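Local coordinates for phosphoserine aminotransferase (Bacillus circulans, PDB 2C0R), which catalyses the reversible, pyridoxal-phosphate-dependent transamination between 3-phosphohydroxypyruvate and phosphoserine in serine biosynthesis, and the equivalent reaction of phosphohydroxythreonine, at residues E110-I114 and G115-V119; S122-A125 and S126-T130. The protein carries 1 engineered substitution. All coordinates share one frame; numbering follows the deposited sequence.

Contact 1 of 2, residues E110-I114 and G115-V119; sequences EAKLI and GDTHV
Ala111 meets the chain where helix 102-114 gives way to strand 117-122. Its carbonyl O takes Gly115 N at 3.0 Å, nearly in line with the C=O bond, and Ile114 N as well, so two backbone donors share this acceptor. Its CB lies 3.8 Å from Thr117 CG2, while Ala95 and Tyr97 of the neighbouring strand and Pro85 of helix 76-88 pack on the same methyl. Lys112 follows with its side chain crossing that of Thr117 at about a right angle: Lys112 CG is 3.8 Å from Thr117 OG1, and Thr117 CG2 comes within 3.7 Å of Lys112 N. With OG1 set between the backbone N and the carbonyl carbon (chi1 59°), Thr117 CG2 falls anti to the carbonyl carbon and faces Ala111 and the N of Lys112. A water donates to both Lys112 O and Gly115 O, linking the two round the turn. Ile114 turns its side chain to Pro85 and Met86. Replacing Thr117 by glycine would probably open a gap beside Ala111 CB and deprive the Lys112 methylene of its neighbour. The polar links round this turn of the beta-alpha-beta crossover are made by backbone groups and a water, while Thr117 adds mainly nonpolar contact.

Contact 2 of 2, residues S122-A125 and S126-T130; sequences SSEA and SNYMT
Ser123 O gathers three donors from the residues that follow it. Ser126 OG gives the shortest bond, 2.7 Å, lying in the carbonyl plane on a lone pair of Ser123 O. Tyr128 N, at 2.8 Å, and Ser126 N approach the same oxygen from out of that plane. Ser126 OG can reach back because chi1 of 70° sets it between its backbone N and carbonyl carbon; it also accepts from Thr130 N at 3.0 Å, and so links Ser123 to Thr130 through one hydroxyl. Glu124 O receives Asn127 N, again from above the carbonyl plane, while Ser126 O takes Met129 N and closes the type I' turn from Ser126 to Met129, with Asn127 and Tyr128 both at positive phi. At the start of the loop, Ser122 OG accepts from Glu124 N at 3.0 Å in an ST turn. Ser123 OG donates to a water that in turn donates to Tyr128 O, a second link between Ser123 and Tyr128 beside the direct backbone bond.

The Tyr128 ring lies along Glu124, the two side chains pointing the same way. Glu124 CA sits over one ring face in a CH-pi contact, 3.9 Å from the centroid, whereas Ser123 OG comes to the ring edge, 3.3 Å from Tyr128 CD2. Glu124 CG, anti to the backbone N (chi1 -159°), comes to 3.1 Å from Tyr128 OH; the chain runs on extended, its carboxylate plane turned only 5° from that of the ring. Farther out, Thr130 OG1 is hydrogen-bonded to Asp291, and Tyr128 packs on Glu155.

With most of its bonds made by backbone groups and serine hydroxyls, this compact surface loop is held largely without charge pairing; the buried Ser123 carbonyl is amply satisfied, and the CA and methylenes of Glu124 lie against the ring and probably limit its movement.

Contacts 1 and 2 come in series along the chain, their centres about 20 Å apart, and do not otherwise touch. Strand 117-122 joins them: contact 1 lies at its start, where helix 102-114 turns into it, and contact 2 begins at its last residue and runs into the loop toward strand 143-149. Strand 117-122 is an outermost strand, within this chain, of the seven-stranded mixed sheet, beside strand 94-99, to which residues of both contacts are bonded through their backbones. Both are surface contacts. Together they shape the two ends of an edge strand in the cofactor-binding domain, away from the pyridoxal phosphate itself, with contact 1 also bordering the second subunit of the homodimer.

Contact 1 of 2, residues E110-I114 and G115-V119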
loop_
_atom_site.group_PDB
_atom_site.type_symbol
_atom_site.label_atom_id
_atom_site.label_comp_id
_atom_site.label_asym_id
_atom_site.label_seq_id
_atom_site.Cartn_x
_atom_site.Cartn_y
_atom_site.Cartn_z
ATOM N N GLU A 110 -13.644 14.051 6.056
ATOM C CA GLU A 110 -13.827 12.698 6.565
ATOM C C GLU A 110 -14.326 12.738 7.998
ATOM O O GLU A 110 -15.162 11.918 8.392
ATOM C CB GLU A 110 -12.530 11.867 6.476
ATOM C CG GLU A 110 -12.088 11.694 5.039
ATOM C CD GLU A 110 -13.200 11.081 4.215
ATOM O OE1 GLU A 110 -13.659 10.004 4.616
ATOM O OE2 GLU A 110 -13.545 11.702 3.201
ATOM N N ALA A 111 -13.818 13.693 8.784
ATOM C CA ALA A 111 -14.250 13.694 10.187
ATOM C C ALA A 111 -15.743 13.957 10.280
ATOM O O ALA A 111 -16.419 13.410 11.138
ATOM C CB ALA A 111 -13.438 14.689 11.016
ATOM N N LYS A 112 -16.285 14.807 9.368
ATOM C CA LYS A 112 -17.725 15.110 9.407
ATOM C C LYS A 112 -18.561 13.857 9.189
ATOM O O LYS A 112 -19.695 13.789 9.640
ATOM C CB LYS A 112 -18.045 16.131 8.316
ATOM C CG LYS A 112 -17.504 17.526 8.648
ATOM C CD LYS A 112 -17.782 18.540 7.557
ATOM C CE LYS A 112 -18.464 19.771 8.099
ATOM N NZ LYS A 112 -17.660 20.995 8.233
ATOM N N LEU A 113 -18.031 12.879 8.465
ATOM C CA LEU A 113 -18.737 11.615 8.296
ATOM C C LEU A 113 -18.792 10.739 9.540
ATOM O O LEU A 113 -19.674 9.864 9.600
ATOM C CB LEU A 113 -18.021 10.823 7.180
ATOM C CG LEU A 113 -18.115 11.519 5.829
ATOM C CD1 LEU A 113 -17.329 10.815 4.742
ATOM C CD2 LEU A 113 -19.572 11.651 5.404
ATOM N N ILE A 114 -17.884 10.955 10.476
ATOM C CA ILE A 114 -17.756 10.185 11.720
ATOM C C ILE A 114 -18.437 10.830 12.912
ATOM O O ILE A 114 -19.021 10.183 13.806
ATOM C CB ILE A 114 -16.269 9.968 12.040
ATOM C CG1 ILE A 114 -15.455 9.358 10.903
ATOM C CG2 ILE A 114 -16.142 9.141 13.319
ATOM C CD1 ILE A 114 -16.057 8.121 10.306
ATOM N N GLY A 115 -18.415 12.147 13.002
ATOM C CA GLY A 115 -19.069 12.826 14.109
ATOM C C GLY A 115 -19.045 14.335 13.949
ATOM O O GLY A 115 -18.799 14.919 12.891
ATOM N N ASP A 116 -19.279 14.938 15.088
ATOM C CA ASP A 116 -19.290 16.370 15.264
ATOM C C ASP A 116 -17.899 16.964 15.089
ATOM O O ASP A 116 -16.914 16.370 15.552
ATOM C CB ASP A 116 -19.827 16.653 16.675
ATOM C CG ASP A 116 -21.317 16.357 16.704
ATOM O OD1 ASP A 116 -21.943 16.328 15.617
ATOM O OD2 ASP A 116 -21.774 16.174 17.850
ATOM N N THR A 117 -17.831 18.108 14.441
ATOM C CA THR A 117 -16.531 18.718 14.216
ATOM C C THR A 117 -16.579 20.181 14.610
ATOM O O THR A 117 -17.654 20.757 14.776
ATOM C CB THR A 117 -16.089 18.627 12.744
ATOM O OG1 THR A 117 -17.103 19.297 11.972
ATOM C CG2 THR A 117 -15.960 17.178 12.255
ATOM N N HIS A 118 -15.438 20.810 14.719
ATOM C CA HIS A 118 -15.311 22.216 15.087
ATOM C C HIS A 118 -14.122 22.839 14.355
ATOM O O HIS A 118 -13.032 22.279 14.416
ATOM C CB HIS A 118 -15.086 22.409 16.593
ATOM C CG HIS A 118 -14.880 23.850 16.937
ATOM N ND1 HIS A 118 -15.919 24.745 16.840
ATOM C CD2 HIS A 118 -13.803 24.546 17.366
ATOM C CE1 HIS A 118 -15.471 25.955 17.205
ATOM N NE2 HIS A 118 -14.191 25.852 17.534
ATOM N N VAL A 119 -14.345 23.986 13.719
ATOM C CA VAL A 119 -13.241 24.681 13.062
ATOM C C VAL A 119 -12.559 25.566 14.109
ATOM O O VAL A 119 -13.157 26.570 14.584
ATOM C CB VAL A 119 -13.750 25.475 11.855
ATOM C CG1 VAL A 119 -12.678 26.428 11.316
ATOM C CG2 VAL A 119 -14.234 24.521 10.751
HETATM O O HOH W 1 -20.966 15.848 11.015
#

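Contact 2 of 2, residues S122-A125 and S126-T130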
loop_
_atom_site.group_PDB
_atom_site.type_symbol
_atom_site.label_atom_id
_atom_site.label_comp_id
_atom_site.label_asym_id
_atom_site.label_seq_id
_atom_site.Cartn_x
_atom_site.Cartn_y
_atom_site.Cartn_z
ATOM N N SER A 122 -9.169 29.261 10.923
ATOM C CA SER A 122 -9.310 29.144 9.484
ATOM C C SER A 122 -8.656 30.294 8.757
ATOM O O SER A 122 -8.782 31.417 9.218
ATOM C CB SER A 122 -10.802 29.102 9.076
ATOM O OG SER A 122 -10.935 29.036 7.645
ATOM N N SER A 123 -8.010 30.023 7.667
ATOM C CA SER A 123 -7.474 31.073 6.797
ATOM C C SER A 123 -8.281 31.184 5.512
ATOM O O SER A 123 -7.833 31.832 4.561
ATOM C CB SER A 123 -6.007 30.804 6.512
ATOM O OG SER A 123 -5.898 29.468 5.981
ATOM N N GLU A 124 -9.492 30.637 5.500
ATOM C CA GLU A 124 -10.349 30.729 4.333
ATOM C C GLU A 124 -10.616 32.150 3.862
ATOM O O GLU A 124 -10.652 32.443 2.656
ATOM C CB GLU A 124 -11.685 30.047 4.682
ATOM C CG GLU A 124 -12.429 29.625 3.420
ATOM C CD GLU A 124 -13.837 29.157 3.721
ATOM O OE1 GLU A 124 -14.163 28.916 4.909
ATOM O OE2 GLU A 124 -14.640 29.022 2.763
ATOM N N ALA A 125 -10.834 33.043 4.845
ATOM C CA ALA A 125 -11.168 34.422 4.492
ATOM C C ALA A 125 -10.038 35.070 3.694
ATOM O O ALA A 125 -10.257 36.009 2.905
ATOM C CB ALA A 125 -11.489 35.208 5.748
ATOM N N SER A 126 -8.819 34.546 3.876
ATOM C CA SER A 126 -7.694 35.080 3.112
ATOM C C SER A 126 -7.438 34.247 1.856
ATOM O O SER A 126 -6.320 34.357 1.326
ATOM C CB SER A 126 -6.432 35.104 3.956
ATOM O OG SER A 126 -5.944 33.781 4.205
ATOM N N ASN A 127 -8.411 33.466 1.417
ATOM C CA ASN A 127 -8.161 32.514 0.337
ATOM C C ASN A 127 -6.960 31.632 0.677
ATOM O O ASN A 127 -6.217 31.178 -0.203
ATOM C CB ASN A 127 -8.006 33.275 -0.968
ATOM C CG ASN A 127 -8.085 32.434 -2.219
ATOM O OD1 ASN A 127 -7.365 32.674 -3.224
ATOM N ND2 ASN A 127 -8.978 31.442 -2.160
ATOM N N TYR A 128 -6.782 31.327 1.961
ATOM C CA TYR A 128 -5.734 30.452 2.491
ATOM C C TYR A 128 -4.339 31.001 2.258
ATOM O O TYR A 128 -3.323 30.314 2.352
ATOM C CB TYR A 128 -5.828 29.036 1.901
ATOM C CG TYR A 128 -7.202 28.454 2.189
ATOM C CD1 TYR A 128 -8.114 28.204 1.177
ATOM C CD2 TYR A 128 -7.614 28.172 3.487
ATOM C CE1 TYR A 128 -9.367 27.680 1.436
ATOM C CE2 TYR A 128 -8.863 27.637 3.759
ATOM C CZ TYR A 128 -9.738 27.394 2.732
ATOM O OH TYR A 128 -10.990 26.872 2.970
ATOM N N MET A 129 -4.219 32.290 1.968
ATOM C CA MET A 129 -2.900 32.876 1.779
ATOM C C MET A 129 -2.229 33.297 3.069
ATOM O O MET A 129 -1.017 33.471 3.049
ATOM C CB MET A 129 -3.039 34.104 0.875
ATOM C CG MET A 129 -2.935 33.796 -0.584
ATOM S SD MET A 129 -3.401 35.296 -1.582
ATOM C CE MET A 129 -5.029 34.486 -1.643
ATOM N N THR A 130 -2.982 33.483 4.158
ATOM C CA THR A 130 -2.391 33.917 5.407
ATOM C C THR A 130 -2.664 32.857 6.472
ATOM O O THR A 130 -3.817 32.746 6.890
ATOM C CB THR A 130 -3.013 35.252 5.871
ATOM O OG1 THR A 130 -2.833 36.189 4.806
ATOM C CG2 THR A 130 -2.328 35.789 7.127
HETATM O O HOH W 2 -3.598 28.789 4.721
#